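Local coordinates for DUF2019 domain-containing protein (Rhodopseudomonas palustris, PDB 2I9C) that is of unknown function but folds as a compact all-helical domain of the DUF2019 family, grouped with the TPR-like helical repeat proteins, at residues 9-14 against 52-57; 16-21 against 75-80; 64-69 against 87-92. One frame throughout, in Å; residues are numbered along the deposited sequence.

Contact 1 of 3, residues 9-14 against 52-57; sequences MTTQDL and KARDGD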
loop_
_atom_site.group_PDB
_atom_site.type_symbol
_atom_site.label_atom_id
_atom_site.label_comp_id
_atom_site.label_asym_id
_atom_site.label_seq_id
_atom_site.Cartn_x
_atom_site.Cartn_y
_atom_site.Cartn_z
HETATM N N MSE A 9 -7.204 9.072 15.336
HETATM C CA MSE A 9 -7.614 7.705 15.061
HETATM C C MSE A 9 -6.647 6.710 15.649
HETATM O O MSE A 9 -5.442 6.967 15.671
HETATM C CB MSE A 9 -7.731 7.496 13.560
HETATM C CG MSE A 9 -9.085 7.913 13.026
HETATM SE SE MSE A 9 -9.267 7.487 11.095
HETATM C CE MSE A 9 -8.836 5.745 11.097
ATOM N N THR A 10 -7.171 5.586 16.142
ATOM C CA THR A 10 -6.312 4.525 16.667
ATOM C C THR A 10 -5.577 3.864 15.510
ATOM O O THR A 10 -6.030 3.878 14.394
ATOM C CB THR A 10 -7.047 3.425 17.483
ATOM O OG1 THR A 10 -7.910 2.676 16.639
ATOM C CG2 THR A 10 -7.829 3.997 18.693
ATOM N N THR A 11 -4.411 3.317 15.793
ATOM C CA THR A 11 -3.633 2.572 14.807
ATOM C C THR A 11 -4.421 1.418 14.167
ATOM O O THR A 11 -4.390 1.264 12.943
ATOM C CB THR A 11 -2.281 2.128 15.449
ATOM O OG1 THR A 11 -1.500 3.326 15.668
ATOM C CG2 THR A 11 -1.555 1.123 14.557
ATOM N N GLN A 12 -5.193 0.659 14.945
ATOM C CA GLN A 12 -6.036 -0.379 14.347
ATOM C C GLN A 12 -7.084 0.135 13.393
ATOM O O GLN A 12 -7.376 -0.513 12.359
ATOM C CB GLN A 12 -6.756 -1.249 15.393
ATOM C CG GLN A 12 -5.919 -2.310 16.003
ATOM C CD GLN A 12 -5.326 -3.308 14.991
ATOM O OE1 GLN A 12 -5.941 -3.678 13.986
ATOM N NE2 GLN A 12 -4.103 -3.742 15.272
ATOM N N ASP A 13 -7.703 1.256 13.768
ATOM C CA ASP A 13 -8.709 1.900 12.902
ATOM C C ASP A 13 -8.088 2.396 11.598
ATOM O O ASP A 13 -8.719 2.300 10.546
ATOM C CB ASP A 13 -9.406 3.089 13.605
ATOM C CG ASP A 13 -10.517 2.649 14.579
ATOM O OD1 ASP A 13 -10.934 1.461 14.544
ATOM O OD2 ASP A 13 -10.981 3.508 15.397
ATOM N N LEU A 14 -6.877 2.946 11.683
ATOM C CA LEU A 14 -6.090 3.328 10.481
ATOM C C LEU A 14 -5.823 2.135 9.530
ATOM O O LEU A 14 -5.960 2.261 8.286
ATOM C CB LEU A 14 -4.776 4.019 10.900
ATOM C CG LEU A 14 -4.966 5.438 11.499
ATOM C CD1 LEU A 14 -3.741 5.863 12.210
ATOM C CD2 LEU A 14 -5.334 6.476 10.403
ATOM N N LYS A 52 3.276 6.242 9.842
ATOM C CA LYS A 52 4.720 6.526 9.883
ATOM C C LYS A 52 5.076 7.511 11.022
ATOM O O LYS A 52 6.020 7.257 11.744
ATOM C CB LYS A 52 5.232 7.034 8.517
ATOM C CG LYS A 52 6.715 7.484 8.557
ATOM C CD LYS A 52 7.207 8.106 7.247
ATOM C CE LYS A 52 6.435 9.362 6.901
ATOM N NZ LYS A 52 7.232 10.335 6.088
ATOM N N ALA A 53 4.290 8.578 11.221
ATOM C CA ALA A 53 4.562 9.580 12.279
ATOM C C ALA A 53 4.440 9.104 13.716
ATOM O O ALA A 53 4.838 9.819 14.646
ATOM C CB ALA A 53 3.717 10.852 12.082
ATOM N N ARG A 54 3.893 7.908 13.913
ATOM C CA ARG A 54 3.681 7.388 15.238
ATOM C C ARG A 54 4.917 6.672 15.716
ATOM O O ARG A 54 5.682 6.138 14.896
ATOM C CB ARG A 54 2.468 6.452 15.218
ATOM C CG ARG A 54 1.234 7.278 15.118
ATOM C CD ARG A 54 -0.041 6.499 15.068
ATOM N NE ARG A 54 -1.098 7.479 14.863
ATOM C CZ ARG A 54 -2.369 7.291 15.185
ATOM N NH1 ARG A 54 -2.760 6.133 15.726
ATOM N NH2 ARG A 54 -3.239 8.263 14.976
ATOM N N ASP A 55 5.108 6.653 17.041
ATOM C CA ASP A 55 6.240 5.962 17.660
ATOM C C ASP A 55 6.453 4.576 17.077
ATOM O O ASP A 55 5.515 3.779 16.989
ATOM C CB ASP A 55 6.038 5.837 19.173
ATOM C CG ASP A 55 6.063 7.156 19.870
ATOM O OD1 ASP A 55 7.018 7.956 19.653
ATOM O OD2 ASP A 55 5.122 7.394 20.652
ATOM N N GLY A 56 7.697 4.315 16.671
ATOM C CA GLY A 56 8.121 3.005 16.178
ATOM C C GLY A 56 7.996 2.851 14.662
ATOM O O GLY A 56 8.504 1.870 14.104
ATOM N N ASP A 57 7.376 3.847 14.002
ATOM C CA ASP A 57 6.927 3.756 12.617
ATOM C C ASP A 57 5.838 2.670 12.473
ATOM O O ASP A 57 6.142 1.476 12.261
ATOM C CB ASP A 57 8.115 3.513 11.672
ATOM C CG ASP A 57 7.774 3.769 10.235
ATOM O OD1 ASP A 57 6.600 3.645 9.864
ATOM O OD2 ASP A 57 8.708 4.068 9.463
#
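Hydrogen bonds from Arg54 to Met9 and Thr11 carry this contact. Two guanidinium nitrogens converge end-on on one backbone oxygen: Arg54 NH2 reaches Met9 O at 2.6 Å, and Arg54 NH1 reaches the same Met9 O at 2.8 Å. Both donors lie in the carbonyl plane, but sharing one oxygen bends both bonds, to 136° at the NH1 hydrogen. NH1 of Arg54 also gives a bond of 3.1 Å to Thr11 OG1, which is tilted 16° from the guanidinium plane. The three bonds together restrain the group. The Arg54 chain is extended from CG to NE, which carries its charged end across to the other segment.

Leu14 CD1 lies over the centre of one face of the Arg54 guanidinium, 3.6 Å from Arg54 CZ. Outside the two segments Arg54 NH2 also forms a salt bridge with Glu50 OE2, which probably offsets part of its charge.

Within 9-14, Thr10 is the N-cap: its OG1 accepts from Asp13 N at 3.2 Å. Within 52-57, a type II beta turn runs from Arg54 to Asp57, with Gly56 at a positive phi. The contact joins the capped start of helix 11-30 to the turn following helix 34-53, at the surface of an all-helical domain.

Contact 2 of 3, residues 16-21 against 75-80; sequences ALFAKV and LQAAKL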
loop_
_atom_site.group_PDB
_atom_site.type_symbol
_atom_site.label_atom_id
_atom_site.label_comp_id
_atom_site.label_asym_id
_atom_site.label_seq_id
_atom_site.Cartn_x
_atom_site.Cartn_y
_atom_site.Cartn_z
ATOM N N ALA A 16 -7.626 -0.647 9.323
ATOM C CA ALA A 16 -8.911 -1.068 8.777
ATOM C C ALA A 16 -9.288 -0.057 7.692
ATOM O O ALA A 16 -9.797 -0.438 6.654
ATOM C CB ALA A 16 -10.021 -1.150 9.884
ATOM N N LEU A 17 -9.085 1.247 7.947
ATOM C CA LEU A 17 -9.490 2.238 6.930
ATOM C C LEU A 17 -8.574 2.155 5.690
ATOM O O LEU A 17 -9.032 2.292 4.565
ATOM C CB LEU A 17 -9.493 3.660 7.512
ATOM C CG LEU A 17 -9.981 4.761 6.566
ATOM C CD1 LEU A 17 -11.530 4.572 6.245
ATOM C CD2 LEU A 17 -9.696 6.159 7.231
ATOM N N PHE A 18 -7.284 1.929 5.908
ATOM C CA PHE A 18 -6.359 1.703 4.797
ATOM C C PHE A 18 -6.922 0.579 3.883
ATOM O O PHE A 18 -6.944 0.717 2.657
ATOM C CB PHE A 18 -4.970 1.317 5.339
ATOM C CG PHE A 18 -3.902 1.125 4.254
ATOM C CD1 PHE A 18 -2.963 2.127 3.984
ATOM C CD2 PHE A 18 -3.846 -0.057 3.524
ATOM C CE1 PHE A 18 -1.970 1.935 3.011
ATOM C CE2 PHE A 18 -2.883 -0.267 2.547
ATOM C CZ PHE A 18 -1.938 0.729 2.294
ATOM N N ALA A 19 -7.326 -0.553 4.461
ATOM C CA ALA A 19 -7.830 -1.639 3.622
ATOM C C ALA A 19 -9.139 -1.259 2.884
ATOM O O ALA A 19 -9.317 -1.596 1.708
ATOM C CB ALA A 19 -8.040 -2.949 4.461
ATOM N N LYS A 20 -10.046 -0.574 3.588
ATOM C CA LYS A 20 -11.327 -0.160 2.983
ATOM C C LYS A 20 -11.088 0.776 1.803
ATOM O O LYS A 20 -11.693 0.598 0.758
ATOM C CB LYS A 20 -12.281 0.483 4.019
ATOM C CG LYS A 20 -13.709 0.786 3.492
ATOM C CD LYS A 20 -14.548 1.603 4.474
ATOM C CE LYS A 20 -16.030 1.231 4.346
ATOM N NZ LYS A 20 -16.879 2.421 4.060
ATOM N N VAL A 21 -10.216 1.772 1.965
ATOM C CA VAL A 21 -10.003 2.727 0.859
ATOM C C VAL A 21 -9.244 2.122 -0.338
ATOM O O VAL A 21 -9.440 2.522 -1.474
ATOM C CB VAL A 21 -9.380 4.128 1.312
ATOM C CG1 VAL A 21 -10.078 4.663 2.486
ATOM C CG2 VAL A 21 -7.929 3.998 1.617
ATOM N N LEU A 75 -0.800 -5.058 -2.787
ATOM C CA LEU A 75 0.195 -4.248 -3.511
ATOM C C LEU A 75 0.573 -2.991 -2.739
ATOM O O LEU A 75 1.746 -2.689 -2.510
ATOM C CB LEU A 75 -0.318 -3.832 -4.916
ATOM C CG LEU A 75 0.560 -2.812 -5.672
ATOM C CD1 LEU A 75 1.870 -3.411 -6.089
ATOM C CD2 LEU A 75 -0.225 -2.380 -6.920
ATOM N N GLN A 76 -0.434 -2.244 -2.336
ATOM C CA GLN A 76 -0.195 -0.984 -1.664
ATOM C C GLN A 76 0.449 -1.194 -0.299
ATOM O O GLN A 76 1.288 -0.424 0.097
ATOM C CB GLN A 76 -1.486 -0.162 -1.556
ATOM C CG GLN A 76 -1.914 0.444 -2.922
ATOM C CD GLN A 76 -0.763 1.118 -3.635
ATOM O OE1 GLN A 76 -0.150 2.026 -3.100
ATOM N NE2 GLN A 76 -0.462 0.668 -4.849
ATOM N N ALA A 77 0.025 -2.234 0.402
ATOM C CA ALA A 77 0.600 -2.568 1.710
ATOM C C ALA A 77 2.092 -2.949 1.580
ATOM O O ALA A 77 2.913 -2.510 2.390
ATOM C CB ALA A 77 -0.207 -3.723 2.418
ATOM N N ALA A 78 2.437 -3.700 0.540
ATOM C CA ALA A 78 3.816 -4.069 0.300
ATOM C C ALA A 78 4.629 -2.862 -0.135
ATOM O O ALA A 78 5.745 -2.638 0.352
ATOM C CB ALA A 78 3.901 -5.203 -0.739
ATOM N N LYS A 79 4.074 -2.038 -1.025
ATOM C CA LYS A 79 4.799 -0.804 -1.409
ATOM C C LYS A 79 5.088 0.116 -0.225
ATOM O O LYS A 79 6.163 0.672 -0.120
ATOM C CB LYS A 79 4.062 -0.026 -2.507
ATOM C CG LYS A 79 4.198 -0.680 -3.868
ATOM C CD LYS A 79 3.245 -0.142 -4.891
ATOM C CE LYS A 79 3.627 1.219 -5.421
ATOM N NZ LYS A 79 2.473 1.708 -6.293
ATOM N N LEU A 80 4.141 0.240 0.678
ATOM C CA LEU A 80 4.268 1.183 1.807
ATOM C C LEU A 80 4.978 0.587 3.024
ATOM O O LEU A 80 5.171 1.277 4.039
ATOM C CB LEU A 80 2.864 1.713 2.225
ATOM C CG LEU A 80 2.327 2.770 1.234
ATOM C CD1 LEU A 80 0.845 3.099 1.465
ATOM C CD2 LEU A 80 3.137 4.036 1.370
#
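With CG anti to the backbone N (chi1 -177°), Phe18 sends its ring away from helix 11-30 toward 75-80, where Leu80 meets it. Leu80 CG stands anti to its carbonyl carbon (chi1 -76°), which brings CD1 to the edge of the ring. Leu80 CD1 lies in the ring plane, 3.4 Å from Phe18 CE1 and 3.7 Å from Phe18 CZ, a tight contact at the ring edge.

The same Phe18 CZ lies 4.0 Å from Gln76 CB, which comes to the ring obliquely; Gln76 touches through this carbon. Ala77 receives the ring edge near its backbone N, and its CB stands 4.4 Å from Phe18 CE2.

This is helix-to-helix packing in the centre of an all-helical domain, with one aromatic side chain spanning the distance between helix 11-30 and the C-terminal end of helix 71-79. Met44 of helix 34-53 touches both Phe18 and Gln76, while Leu62 and Leu65 from the connecting loop also pack on the ring. On another side of helix 71-79, Leu75 and Ala78 face Leu93 of helix 86-99.

Contact 3 of 3, residues 64-69 against 87-92; sequences SLFEYP and VKAREQ. With ACT (acetate ion), chain C; ACT (acetate ion), chain B.
The two backbones come nearest at Phe66 and Gln92, whose CA atoms are 7.1 Å apart, where the chain following the 3-10 segment that takes in Ser64 and Leu65 passes helix 86-99. Phe66 is the side chain that crosses. Its ring lies against the helix, with Gln92 CB over one face, offset toward the rim: CB is 4.0 Å from the ring centroid and 25° off the ring normal, a CH-pi contact. Gln92 CG is anti to the backbone N (chi1 178°), which lays the start of the chain along the ring; the two side chains slide past each other in opposite directions, and the amide plane is turned well away from the ring plane.

Beyond Gln92, the far end of the ring meets the preceding turn of the helix. Phe66 CE2 approaches Lys88 O at 3.4 Å, obliquely to the ring, and Phe66 CZ is 3.9 Å from Ala89 CA. Lys88 O already accepts the helix bond from Gln92 N. Outside the segments, Thr81 touches both Phe66 and Ala89.

The bend at chi2 turns the Gln92 amide toward one acetate ion, where NE2 donates to its O at 2.8 Å. Near the helix start a second acetate is held by two backbone N-H groups, Lys88 N to its O at 3.0 Å, nearly straight at 172°, and Val87 N to its OXT at 3.2 Å. This placement, near the N-terminal end of helix 86-99, is consistent with a favourable interaction with the helix dipole. Both ions probably come from the crystallisation liquor. The whole is loop-on-helix packing: an aromatic side chain from the connection between helices 34-53 and 71-79 laid against the first turns of helix 86-99 in an all-helical domain.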
loop_
_atom_site.group_PDB
_atom_site.type_symbol
_atom_site.label_atom_id
_atom_site.label_comp_id
_atom_site.label_asym_id
_atom_site.label_seq_id
_atom_site.Cartn_x
_atom_site.Cartn_y
_atom_site.Cartn_z
ATOM N N SER A 64 -0.055 -6.846 8.323
ATOM C CA SER A 64 -1.259 -7.714 8.491
ATOM C C SER A 64 -2.117 -7.805 7.235
ATOM O O SER A 64 -2.920 -8.728 7.081
ATOM C CB SER A 64 -2.156 -7.144 9.568
ATOM O OG SER A 64 -1.597 -7.379 10.847
ATOM N N LEU A 65 -1.970 -6.831 6.346
ATOM C CA LEU A 65 -2.756 -6.794 5.153
ATOM C C LEU A 65 -2.222 -7.598 3.982
ATOM O O LEU A 65 -2.851 -7.601 2.938
ATOM C CB LEU A 65 -2.920 -5.343 4.719
ATOM C CG LEU A 65 -3.622 -4.432 5.725
ATOM C CD1 LEU A 65 -3.776 -3.017 5.046
ATOM C CD2 LEU A 65 -5.002 -4.957 6.176
ATOM N N PHE A 66 -1.043 -8.223 4.118
ATOM C CA PHE A 66 -0.446 -9.006 3.002
ATOM C C PHE A 66 -1.317 -10.212 2.637
ATOM O O PHE A 66 -1.179 -10.724 1.526
ATOM C CB PHE A 66 0.941 -9.527 3.375
ATOM C CG PHE A 66 2.068 -8.491 3.280
ATOM C CD1 PHE A 66 1.808 -7.127 3.182
ATOM C CD2 PHE A 66 3.415 -8.910 3.368
ATOM C CE1 PHE A 66 2.848 -6.215 3.170
ATOM C CE2 PHE A 66 4.485 -7.976 3.297
ATOM C CZ PHE A 66 4.207 -6.636 3.203
ATOM N N GLU A 67 -2.130 -10.715 3.581
ATOM C CA GLU A 67 -3.073 -11.815 3.299
ATOM C C GLU A 67 -4.499 -11.311 2.963
ATOM O O GLU A 67 -5.379 -12.094 2.644
ATOM C CB GLU A 67 -3.102 -12.853 4.433
ATOM C CG GLU A 67 -1.740 -13.461 4.688
ATOM C CD GLU A 67 -1.776 -14.480 5.791
ATOM O OE1 GLU A 67 -2.883 -14.802 6.231
ATOM O OE2 GLU A 67 -0.708 -14.937 6.226
ATOM N N TYR A 68 -4.697 -10.000 2.987
ATOM C CA TYR A 68 -6.021 -9.400 2.676
ATOM C C TYR A 68 -6.495 -9.865 1.253
ATOM O O TYR A 68 -5.719 -9.793 0.324
ATOM C CB TYR A 68 -5.967 -7.849 2.792
ATOM C CG TYR A 68 -7.355 -7.250 2.784
ATOM C CD1 TYR A 68 -8.006 -6.946 3.997
ATOM C CD2 TYR A 68 -8.070 -7.109 1.583
ATOM C CE1 TYR A 68 -9.309 -6.488 4.021
ATOM C CE2 TYR A 68 -9.402 -6.667 1.591
ATOM C CZ TYR A 68 -9.987 -6.333 2.810
ATOM O OH TYR A 68 -11.242 -5.870 2.823
ATOM N N PRO A 69 -7.767 -10.344 1.107
ATOM C CA PRO A 69 -8.222 -10.855 -0.195
ATOM C C PRO A 69 -8.551 -9.728 -1.207
ATOM O O PRO A 69 -9.706 -9.568 -1.653
ATOM C CB PRO A 69 -9.473 -11.676 0.179
ATOM C CG PRO A 69 -10.073 -10.908 1.346
ATOM C CD PRO A 69 -8.827 -10.482 2.153
ATOM N N VAL A 87 12.654 -6.893 3.462
ATOM C CA VAL A 87 12.656 -8.311 3.072
ATOM C C VAL A 87 11.220 -8.852 2.849
ATOM O O VAL A 87 10.910 -9.377 1.765
ATOM C CB VAL A 87 13.431 -9.203 4.086
ATOM C CG1 VAL A 87 13.132 -10.699 3.853
ATOM C CG2 VAL A 87 14.939 -8.928 4.008
ATOM N N LYS A 88 10.368 -8.729 3.870
ATOM C CA LYS A 88 8.947 -9.114 3.783
ATOM C C LYS A 88 8.198 -8.403 2.641
ATOM O O LYS A 88 7.423 -9.034 1.899
ATOM C CB LYS A 88 8.232 -8.851 5.116
ATOM C CG LYS A 88 8.500 -9.878 6.232
ATOM C CD LYS A 88 7.860 -9.417 7.552
ATOM C CE LYS A 88 8.613 -9.974 8.783
ATOM N NZ LYS A 88 8.274 -9.209 10.052
ATOM N N ALA A 89 8.376 -7.093 2.542
ATOM C CA ALA A 89 7.726 -6.308 1.486
ATOM C C ALA A 89 8.170 -6.762 0.093
ATOM O O ALA A 89 7.328 -6.944 -0.797
ATOM C CB ALA A 89 7.946 -4.795 1.675
ATOM N N ARG A 90 9.474 -6.951 -0.092
ATOM C CA ARG A 90 10.027 -7.394 -1.374
ATOM C C ARG A 90 9.442 -8.790 -1.753
ATOM O O ARG A 90 9.044 -9.021 -2.893
ATOM C CB ARG A 90 11.578 -7.417 -1.352
ATOM C CG ARG A 90 12.148 -7.978 -2.642
ATOM C CD ARG A 90 13.686 -7.962 -2.805
ATOM N NE ARG A 90 13.932 -8.100 -4.250
ATOM C CZ ARG A 90 14.284 -7.112 -5.078
ATOM N NH1 ARG A 90 14.505 -5.878 -4.615
ATOM N NH2 ARG A 90 14.437 -7.377 -6.375
ATOM N N GLU A 91 9.404 -9.697 -0.777
ATOM C CA GLU A 91 8.812 -11.031 -0.955
ATOM C C GLU A 91 7.347 -10.975 -1.433
ATOM O O GLU A 91 6.939 -11.741 -2.325
ATOM C CB GLU A 91 8.931 -11.820 0.350
ATOM C CG GLU A 91 8.359 -13.263 0.308
ATOM C CD GLU A 91 8.359 -13.984 1.689
ATOM O OE1 GLU A 91 7.910 -13.385 2.714
ATOM O OE2 GLU A 91 8.794 -15.175 1.727
ATOM N N GLN A 92 6.553 -10.102 -0.830
ATOM C CA GLN A 92 5.170 -9.918 -1.264
ATOM C C GLN A 92 5.108 -9.326 -2.679
ATOM O O GLN A 92 4.369 -9.816 -3.503
ATOM C CB GLN A 92 4.362 -9.068 -0.276
ATOM C CG GLN A 92 2.896 -8.786 -0.703
ATOM C CD GLN A 92 2.058 -10.020 -0.946
ATOM O OE1 GLN A 92 2.270 -11.092 -0.332
ATOM N NE2 GLN A 92 1.097 -9.892 -1.855
HETATM C C ACT C . 12.220 -7.364 7.288
HETATM O O ACT C . 11.327 -7.855 6.609
HETATM O OXT ACT C . 13.175 -6.888 6.638
HETATM C CH3 ACT C . 12.075 -7.322 8.759
HETATM C C ACT B . -0.177 -12.951 -3.970
HETATM O O ACT B . -0.232 -11.979 -3.127
HETATM O OXT ACT B . -0.313 -14.271 -3.729
HETATM C CH3 ACT B . 0.122 -12.419 -5.271
#

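How the contacts relate
From the N terminus, the chain enters helix 11-30, runs back through helix 34-53, and contact 1 closes this first excursion by joining 9-14 to 52-57. Contact 2 opens at 16-21, before that closure, and closes at 75-80, so contacts 1 and 2 cross; Met9 and Leu17 pack together. Contact 3 runs from 64-69 to 87-92, opening after contact 1 has closed and before contact 2 does; it crosses contact 2 and follows contact 1. Leu65 packs on Phe18 and Phe66 touches Ala77 and Ala78. Contact 1 ties the start of helix 11-30 to the turn after 34-53, contact 2 that helix to 75-80, contact 3 the connecting loop to helix 86-99.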